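Local structure of delta-aminolevulinic acid dehydratase (Toxoplasma gondii ME49, 3OBK) at residues R117-L122 with A175-V180; S211-S216 with T238-P243. The protein catalyses the condensation of two molecules of 5-aminolevulinic acid into porphobilinogen, an early step of tetrapyrrole biosynthesis, and forms an octamer. All coordinates share one frame; numbering follows the deposited sequence.

Both contacts belong to one TIM-barrel chain and reach neighbouring parallel strands, 179-182 and 206-213. Contact 1 lies where the chain enters strand 179-182, with helix 114-125 packed against the turn that leads in. Contact 2 lies where the chain leaves strand 206-213, at the other end of the barrel, and takes in a loop that precedes helix 247-258. Their centres are 27 Å apart, their nearest atoms about 10 Å, and they do not touch. Contact 2 meets the bound porphobilinogen through Lys213 and Gln240, and the side chain of Ser211 is about 6 Å from a magnesium ion; contact 1 is packing on the barrel's outer layer.

Contact 1 (R117-L122 with A175-V180); sequences RAIMAL and AGADMV
Ala175 O is approached by two carbons from consecutive residues of helix 114-125: Met120 CG at 3.4 Å and Ile119 CG2 at 3.5 Å. These are van der Waals contacts to a carbonyl oxygen, made where the chain turns from helix to strand. Ile119 carries most of the contact. With CG1 beside its own backbone N (chi1 -69°), its CG2 branch is directed at the turn and lies over the face of the peptide joining Gly176 to Ala177, 3.7 Å from Gly176 C and 3.6 Å from Ala177 N. The other branch runs on extended, and its tip CD1 meets Ala177 CB at 3.8 Å. CG2 thus covers the backbone from Ala175 O to Ala177 N, and CD1 adds a contact with the Ala177 methyl.

Gly176 forms a Schellman motif: its phi is positive (126°), and two bonds run back into the last helical turn. The chain then swings through Ala177 into strand 179-182 of the TIM barrel, so the contact packs an outer helix against the approach to a barrel strand. Beyond the turn, Ile119 also rests on Leu131 and Leu92, from strands 130-135 and 89-95, so its side chain fills the interface between helix 114-125 and the barrel strands.

Met120 lies at the solvent side of the contact. Its chain bends at the last torsion (chi3 -95°), bringing CE to a loose 4.4 Å from Ala175 CB, and Ile119 CG2 reaches that same CB at 4.2 Å. Further along, Asp178 turns its carboxylate to Lys123 in a salt bridge and accepts from Leu131 N, while its backbone O is hydrogen-bonded to Lys28 of a second subunit.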
ATOM      1  N   ARG A 117     -38.689  -6.329 -30.200  1.00 22.32           N
ATOM      2  CA  ARG A 117     -40.132  -6.362 -29.935  1.00 22.92           C
ATOM      3  C   ARG A 117     -40.417  -6.721 -28.471  1.00 22.22           C
ATOM      4  O   ARG A 117     -41.367  -6.217 -27.881  1.00 22.93           O
ATOM      5  CB  ARG A 117     -40.845  -7.348 -30.867  1.00 23.28           C
ATOM      6  CG  ARG A 117     -40.963  -6.878 -32.288  1.00 24.88           C
ATOM      7  CD  ARG A 117     -41.785  -7.868 -33.139  1.00 26.36           C
ATOM      8  NE  ARG A 117     -40.961  -8.957 -33.689  1.00 25.62           N
ATOM      9  CZ  ARG A 117     -41.080 -10.265 -33.428  1.00 24.34           C
ATOM     10  NH1 ARG A 117     -40.253 -11.094 -34.045  1.00 22.96           N
ATOM     11  NH2 ARG A 117     -41.995 -10.766 -32.579  1.00 24.09           N
ATOM     12  N   ALA A 118     -39.605  -7.598 -27.898  1.00 21.07           N
ATOM     13  CA  ALA A 118     -39.763  -7.983 -26.505  1.00 20.73           C
ATOM     14  C   ALA A 118     -39.538  -6.789 -25.600  1.00 20.53           C
ATOM     15  O   ALA A 118     -40.282  -6.584 -24.633  1.00 20.42           O
ATOM     16  CB  ALA A 118     -38.810  -9.101 -26.148  1.00 19.89           C
ATOM     17  N   ILE A 119     -38.519  -6.002 -25.926  1.00 20.24           N
ATOM     18  CA  ILE A 119     -38.217  -4.794 -25.175  1.00 20.54           C
ATOM     19  C   ILE A 119     -39.348  -3.777 -25.286  1.00 21.51           C
ATOM     20  O   ILE A 119     -39.771  -3.218 -24.286  1.00 21.04           O
ATOM     21  CB  ILE A 119     -36.930  -4.131 -25.673  1.00 20.41           C
ATOM     22  CG1 ILE A 119     -35.712  -4.982 -25.329  1.00 19.59           C
ATOM     23  CG2 ILE A 119     -36.785  -2.724 -25.094  1.00 19.88           C
ATOM     24  CD1 ILE A 119     -34.430  -4.408 -25.889  1.00 19.17           C
ATOM     25  N   MET A 120     -39.826  -3.531 -26.496  1.00 22.63           N
ATOM     26  CA  MET A 120     -40.927  -2.580 -26.681  1.00 24.48           C
ATOM     27  C   MET A 120     -42.165  -3.045 -25.975  1.00 24.14           C
ATOM     28  O   MET A 120     -42.834  -2.258 -25.349  1.00 24.53           O
ATOM     29  CB  MET A 120     -41.239  -2.340 -28.156  1.00 25.79           C
ATOM     30  CG  MET A 120     -40.229  -1.420 -28.850  1.00 27.85           C
ATOM     31  SD  MET A 120     -40.526  -1.283 -30.631  1.00 33.90           S
ATOM     32  CE  MET A 120     -39.430  -2.524 -31.315  1.00 31.48           C
ATOM     33  N   ALA A 121     -42.445  -4.334 -26.045  1.00 23.95           N
ATOM     34  CA  ALA A 121     -43.615  -4.886 -25.383  1.00 24.33           C
ATOM     35  C   ALA A 121     -43.516  -4.766 -23.845  1.00 24.09           C
ATOM     36  O   ALA A 121     -44.488  -4.461 -23.179  1.00 24.27           O
ATOM     37  CB  ALA A 121     -43.832  -6.330 -25.823  1.00 23.92           C
ATOM     38  N   LEU A 122     -42.335  -4.995 -23.293  1.00 23.70           N
ATOM     39  CA  LEU A 122     -42.160  -4.954 -21.849  1.00 23.52           C
ATOM     40  C   LEU A 122     -42.255  -3.532 -21.358  1.00 24.45           C
ATOM     41  O   LEU A 122     -42.904  -3.261 -20.353  1.00 23.96           O
ATOM     42  CB  LEU A 122     -40.831  -5.573 -21.447  1.00 22.02           C
ATOM     43  CG  LEU A 122     -40.865  -7.084 -21.414  1.00 20.50           C
ATOM     44  CD1 LEU A 122     -39.475  -7.649 -21.311  1.00 19.59           C
ATOM     45  CD2 LEU A 122     -41.706  -7.562 -20.265  1.00 18.66           C
ATOM     46  N   ALA A 175     -34.762   0.596 -29.225  1.00 22.04           N
ATOM     47  CA  ALA A 175     -35.989  -0.149 -28.865  1.00 22.30           C
ATOM     48  C   ALA A 175     -36.487   0.169 -27.473  1.00 21.88           C
ATOM     49  O   ALA A 175     -37.649  -0.051 -27.177  1.00 23.02           O
ATOM     50  CB  ALA A 175     -35.796  -1.678 -29.021  1.00 21.29           C
ATOM     51  N   GLY A 176     -35.602   0.683 -26.624  1.00 21.59           N
ATOM     52  CA  GLY A 176     -35.932   1.024 -25.238  1.00 20.90           C
ATOM     53  C   GLY A 176     -35.024   0.388 -24.188  1.00 20.18           C
ATOM     54  O   GLY A 176     -35.197   0.654 -23.014  1.00 20.83           O
ATOM     55  N   ALA A 177     -34.066  -0.453 -24.573  1.00 19.06           N
ATOM     56  CA  ALA A 177     -33.156  -1.041 -23.600  1.00 18.12           C
ATOM     57  C   ALA A 177     -32.483   0.009 -22.739  1.00 18.08           C
ATOM     58  O   ALA A 177     -31.972   1.000 -23.256  1.00 18.35           O
ATOM     59  CB  ALA A 177     -32.103  -1.859 -24.308  1.00 17.68           C
ATOM     60  N   ASP A 178     -32.466  -0.217 -21.425  1.00 17.85           N
ATOM     61  CA  ASP A 178     -31.874   0.734 -20.477  1.00 17.74           C
ATOM     62  C   ASP A 178     -30.367   0.573 -20.418  1.00 17.81           C
ATOM     63  O   ASP A 178     -29.627   1.571 -20.321  1.00 17.56           O
ATOM     64  CB  ASP A 178     -32.459   0.530 -19.091  1.00 17.67           C
ATOM     65  CG  ASP A 178     -33.936   0.841 -19.044  1.00 19.06           C
ATOM     66  OD1 ASP A 178     -34.286   2.042 -19.028  1.00 21.20           O
ATOM     67  OD2 ASP A 178     -34.750  -0.110 -19.044  1.00 19.93           O
ATOM     68  N   MET A 179     -29.932  -0.690 -20.468  1.00 17.15           N
ATOM     69  CA  MET A 179     -28.538  -1.064 -20.511  1.00 16.84           C
ATOM     70  C   MET A 179     -28.298  -2.014 -21.674  1.00 15.88           C
ATOM     71  O   MET A 179     -29.071  -2.937 -21.884  1.00 15.95           O
ATOM     72  CB  MET A 179     -28.128  -1.832 -19.240  1.00 17.06           C
ATOM     73  CG  MET A 179     -28.391  -1.200 -17.870  1.00 19.85           C
ATOM     74  SD  MET A 179     -27.261  -1.857 -16.534  1.00 24.84           S
ATOM     75  CE  MET A 179     -25.705  -1.177 -17.136  1.00 17.33           C
ATOM     76  N   VAL A 180     -27.203  -1.835 -22.401  1.00 15.51           N
ATOM     77  CA  VAL A 180     -26.704  -2.905 -23.273  1.00 14.68           C
ATOM     78  C   VAL A 180     -25.550  -3.587 -22.531  1.00 14.71           C
ATOM     79  O   VAL A 180     -24.766  -2.936 -21.847  1.00 14.43           O
ATOM     80  CB  VAL A 180     -26.310  -2.386 -24.678  1.00 14.66           C
ATOM     81  CG1 VAL A 180     -27.534  -1.725 -25.363  1.00 14.35           C
ATOM     82  CG2 VAL A 180     -25.166  -1.407 -24.597  1.00 12.62           C
TER

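Contact 2 (S211-S216 with T238-P243); sequences SCKYAS and TYQMDP. With PBG (3-[5-(aminomethyl)-4-(carboxymethyl)-1H-pyrrol-3-yl]propanoic acid), chain L.
Lys213 and Gln240 bring their side-chain nitrogens to one carboxylate oxygen of porphobilinogen, at the pocket end of a TIM-barrel strand. Lys213 NZ donates to PBG O1A at 2.8 Å, and Gln240 NE2 lies 3.1 Å from that oxygen. A water accepts from Gln240 NE2 and, weakly, from Lys213 NZ, which also bonds Ser183 O. Lys213 gets there fully extended, CG anti to the backbone N (chi1 171°). At the other end of the Gln240 amide, OE1 takes a second water that also donates to Ser216 O.

Behind these side chains a single beta bridge pairs Tyr214 with Met241. Met241 N donates to Lys213 O at 3.1 Å, almost straight and in the carbonyl plane on a lone pair; Ala215 N returns a 2.6 Å bond to Met241 O, tilted slightly from that carbonyl's plane. Ala215 then centres an inverse gamma turn and sets its CA against Gln240 CB.

On the side of the bridge away from the ligand, Tyr214 OH bonds Asn245 O and Asp242 O lies at the ring edge. Met241 SD stands over the ring face in a Met-aromatic contact, 4.7 Å from the Tyr214 centroid, and its bent end brings CE to 3.4 Å from Tyr214 OH.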
ATOM      1  N   SER A 211     -16.313  -7.657 -18.341  1.00 15.52           N
ATOM      2  CA  SER A 211     -14.850  -7.490 -18.437  1.00 15.87           C
ATOM      3  C   SER A 211     -14.119  -8.777 -18.287  1.00 15.65           C
ATOM      4  O   SER A 211     -13.225  -9.052 -19.067  1.00 16.71           O
ATOM      5  CB  SER A 211     -14.296  -6.582 -17.350  1.00 15.93           C
ATOM      6  OG  SER A 211     -14.960  -5.372 -17.376  1.00 17.67           O
ATOM      7  N   CYS A 212     -14.475  -9.530 -17.253  1.00 14.72           N
ATOM      8  CA  CYS A 212     -13.793 -10.761 -16.916  1.00 14.79           C
ATOM      9  C   CYS A 212     -14.756 -11.934 -17.097  1.00 13.67           C
ATOM     10  O   CYS A 212     -15.385 -12.392 -16.162  1.00 13.25           O
ATOM     11  CB  CYS A 212     -13.265 -10.674 -15.480  1.00 15.12           C
ATOM     12  SG  CYS A 212     -12.490  -9.066 -15.114  1.00 17.48           S
ATOM     13  N   LYS A 213     -14.901 -12.363 -18.342  1.00 13.12           N
ATOM     14  CA  LYS A 213     -15.785 -13.452 -18.718  1.00 12.32           C
ATOM     15  C   LYS A 213     -14.901 -14.599 -19.169  1.00 11.74           C
ATOM     16  O   LYS A 213     -14.119 -14.439 -20.098  1.00 11.08           O
ATOM     17  CB  LYS A 213     -16.704 -13.047 -19.853  1.00 12.31           C
ATOM     18  CG  LYS A 213     -17.476 -14.215 -20.389  1.00 12.59           C
ATOM     19  CD  LYS A 213     -18.556 -13.763 -21.337  1.00 14.27           C
ATOM     20  CE  LYS A 213     -19.410 -14.919 -21.743  1.00 13.80           C
ATOM     21  NZ  LYS A 213     -20.523 -14.464 -22.536  1.00 14.74           N
ATOM     22  N   TYR A 214     -15.029 -15.744 -18.510  1.00 12.83           N
ATOM     23  CA  TYR A 214     -14.087 -16.829 -18.712  1.00 12.65           C
ATOM     24  C   TYR A 214     -14.579 -17.866 -19.727  1.00 12.45           C
ATOM     25  O   TYR A 214     -15.765 -18.042 -19.919  1.00 11.88           O
ATOM     26  CB  TYR A 214     -13.740 -17.453 -17.361  1.00 12.46           C
ATOM     27  CG  TYR A 214     -12.841 -16.549 -16.536  1.00 11.32           C
ATOM     28  CD1 TYR A 214     -13.352 -15.503 -15.788  1.00 11.23           C
ATOM     29  CD2 TYR A 214     -11.465 -16.715 -16.556  1.00 11.51           C
ATOM     30  CE1 TYR A 214     -12.503 -14.652 -15.046  1.00 10.68           C
ATOM     31  CE2 TYR A 214     -10.624 -15.897 -15.825  1.00 11.00           C
ATOM     32  CZ  TYR A 214     -11.148 -14.863 -15.078  1.00 10.50           C
ATOM     33  OH  TYR A 214     -10.289 -14.071 -14.374  1.00 10.21           O
ATOM     34  N   ALA A 215     -13.642 -18.510 -20.411  1.00 12.87           N
ATOM     35  CA  ALA A 215     -13.953 -19.585 -21.366  1.00 12.88           C
ATOM     36  C   ALA A 215     -14.434 -20.796 -20.617  1.00 12.73           C
ATOM     37  O   ALA A 215     -13.757 -21.788 -20.538  1.00 13.89           O
ATOM     38  CB  ALA A 215     -12.710 -19.930 -22.225  1.00 12.28           C
ATOM     39  N   SER A 216     -15.619 -20.699 -20.057  1.00 13.20           N
ATOM     40  CA  SER A 216     -16.107 -21.677 -19.090  1.00 13.26           C
ATOM     41  C   SER A 216     -16.875 -22.845 -19.709  1.00 13.92           C
ATOM     42  O   SER A 216     -17.375 -22.789 -20.862  1.00 13.39           O
ATOM     43  CB  SER A 216     -17.033 -20.974 -18.068  1.00 13.22           C
ATOM     44  OG  SER A 216     -17.416 -21.847 -17.009  1.00 12.63           O
ATOM     45  N   THR A 238     -10.215 -18.456 -27.922  1.00 13.92           N
ATOM     46  CA  THR A 238      -9.540 -17.344 -28.574  1.00 13.49           C
ATOM     47  C   THR A 238     -10.148 -15.970 -28.208  1.00 13.40           C
ATOM     48  O   THR A 238      -9.705 -14.945 -28.734  1.00 13.64           O
ATOM     49  CB  THR A 238      -9.553 -17.517 -30.139  1.00 14.09           C
ATOM     50  OG1 THR A 238     -10.902 -17.715 -30.597  1.00 15.43           O
ATOM     51  CG2 THR A 238      -8.678 -18.688 -30.579  1.00 11.64           C
ATOM     52  N   TYR A 239     -11.168 -15.944 -27.340  1.00 12.53           N
ATOM     53  CA  TYR A 239     -11.747 -14.696 -26.883  1.00 12.61           C
ATOM     54  C   TYR A 239     -12.238 -14.661 -25.429  1.00 12.23           C
ATOM     55  O   TYR A 239     -11.952 -13.690 -24.728  1.00 12.58           O
ATOM     56  CB  TYR A 239     -12.848 -14.174 -27.831  1.00 12.99           C
ATOM     57  CG  TYR A 239     -14.026 -15.050 -28.214  1.00 12.42           C
ATOM     58  CD1 TYR A 239     -13.957 -15.905 -29.305  1.00 13.71           C
ATOM     59  CD2 TYR A 239     -15.245 -14.929 -27.577  1.00 13.61           C
ATOM     60  CE1 TYR A 239     -15.049 -16.673 -29.711  1.00 13.12           C
ATOM     61  CE2 TYR A 239     -16.362 -15.693 -27.989  1.00 14.65           C
ATOM     62  CZ  TYR A 239     -16.247 -16.562 -29.066  1.00 14.54           C
ATOM     63  OH  TYR A 239     -17.332 -17.312 -29.499  1.00 16.05           O
ATOM     64  N   GLN A 240     -12.984 -15.666 -24.978  1.00 11.33           N
ATOM     65  CA  GLN A 240     -13.215 -15.798 -23.545  1.00 10.79           C
ATOM     66  C   GLN A 240     -11.883 -16.145 -22.857  1.00 10.83           C
ATOM     67  O   GLN A 240     -10.966 -16.675 -23.474  1.00 10.99           O
ATOM     68  CB  GLN A 240     -14.307 -16.800 -23.258  1.00 10.37           C
ATOM     69  CG  GLN A 240     -15.690 -16.339 -23.804  1.00 10.63           C
ATOM     70  CD  GLN A 240     -16.788 -17.401 -23.690  1.00 10.81           C
ATOM     71  OE1 GLN A 240     -16.554 -18.538 -23.268  1.00  8.68           O
ATOM     72  NE2 GLN A 240     -18.000 -17.029 -24.095  1.00 13.39           N
ATOM     73  N   MET A 241     -11.782 -15.806 -21.586  1.00 10.94           N
ATOM     74  CA  MET A 241     -10.532 -15.908 -20.824  1.00 11.34           C
ATOM     75  C   MET A 241     -10.223 -17.301 -20.283  1.00 10.76           C
ATOM     76  O   MET A 241     -11.109 -18.082 -19.942  1.00 10.63           O
ATOM     77  CB  MET A 241     -10.585 -14.938 -19.636  1.00 11.71           C
ATOM     78  CG  MET A 241     -10.494 -13.478 -20.052  1.00 13.93           C
ATOM     79  SD  MET A 241     -10.621 -12.284 -18.709  1.00 18.00           S
ATOM     80  CE  MET A 241      -9.523 -13.076 -17.542  1.00 17.71           C
ATOM     81  N   ASP A 242      -8.948 -17.588 -20.185  1.00 10.56           N
ATOM     82  CA  ASP A 242      -8.467 -18.801 -19.551  1.00 10.60           C
ATOM     83  C   ASP A 242      -8.793 -18.740 -18.071  1.00 10.11           C
ATOM     84  O   ASP A 242      -8.378 -17.811 -17.389  1.00 10.34           O
ATOM     85  CB  ASP A 242      -6.943 -18.858 -19.717  1.00 11.04           C
ATOM     86  CG  ASP A 242      -6.344 -20.227 -19.363  1.00 12.25           C
ATOM     87  OD1 ASP A 242      -7.044 -21.042 -18.728  1.00 10.61           O
ATOM     88  OD2 ASP A 242      -5.161 -20.470 -19.743  1.00 13.54           O
ATOM     89  N   PRO A 243      -9.519 -19.726 -17.554  1.00  9.75           N
ATOM     90  CA  PRO A 243      -9.738 -19.816 -16.125  1.00  9.52           C
ATOM     91  C   PRO A 243      -8.465 -19.903 -15.273  1.00  9.60           C
ATOM     92  O   PRO A 243      -8.550 -19.755 -14.084  1.00  9.26           O
ATOM     93  CB  PRO A 243     -10.517 -21.113 -15.969  1.00  9.93           C
ATOM     94  CG  PRO A 243     -11.099 -21.410 -17.268  1.00  9.98           C
ATOM     95  CD  PRO A 243     -10.174 -20.825 -18.279  1.00 10.48           C
TER
HETATM   96  CHA PBG L 360     -23.513 -15.071 -25.077  1.00 19.71           C
HETATM   97  C1A PBG L 360     -23.890 -15.419 -23.675  1.00 19.58           C
HETATM   98  C2A PBG L 360     -23.614 -16.614 -23.017  1.00 19.49           C
HETATM   99  C3A PBG L 360     -24.146 -16.482 -21.748  1.00 16.46           C
HETATM  100  C4A PBG L 360     -24.642 -15.195 -21.643  1.00 18.81           C
HETATM  101  NA  PBG L 360     -24.503 -14.582 -22.826  1.00 19.44           N
HETATM  102  C5A PBG L 360     -23.034 -17.889 -23.582  1.00 21.31           C
HETATM  103  C6A PBG L 360     -21.619 -17.862 -23.969  1.00 19.95           C
HETATM  104  O1A PBG L 360     -21.103 -16.727 -24.152  1.00 22.89           O
HETATM  105  O2A PBG L 360     -21.007 -18.932 -24.186  1.00 16.92           O
HETATM  106  C7A PBG L 360     -24.165 -17.538 -20.713  1.00 14.72           C
HETATM  107  C8A PBG L 360     -25.037 -17.308 -19.535  1.00 12.13           C
HETATM  108  C9A PBG L 360     -25.316 -18.449 -18.648  1.00  9.48           C
HETATM  109  O3A PBG L 360     -26.325 -18.387 -17.951  1.00 14.05           O
HETATM  110  O4A PBG L 360     -24.773 -19.558 -18.764  1.00  9.26           O
HETATM  111  N1  PBG L 360     -22.573 -14.017 -25.282  1.00 18.89           N
HETATM  112  O   HOH W   1     -18.049 -14.247 -24.922  1.00 17.11           O
HETATM  113  O   HOH W   2     -16.889 -21.287 -23.016  1.00  9.53           O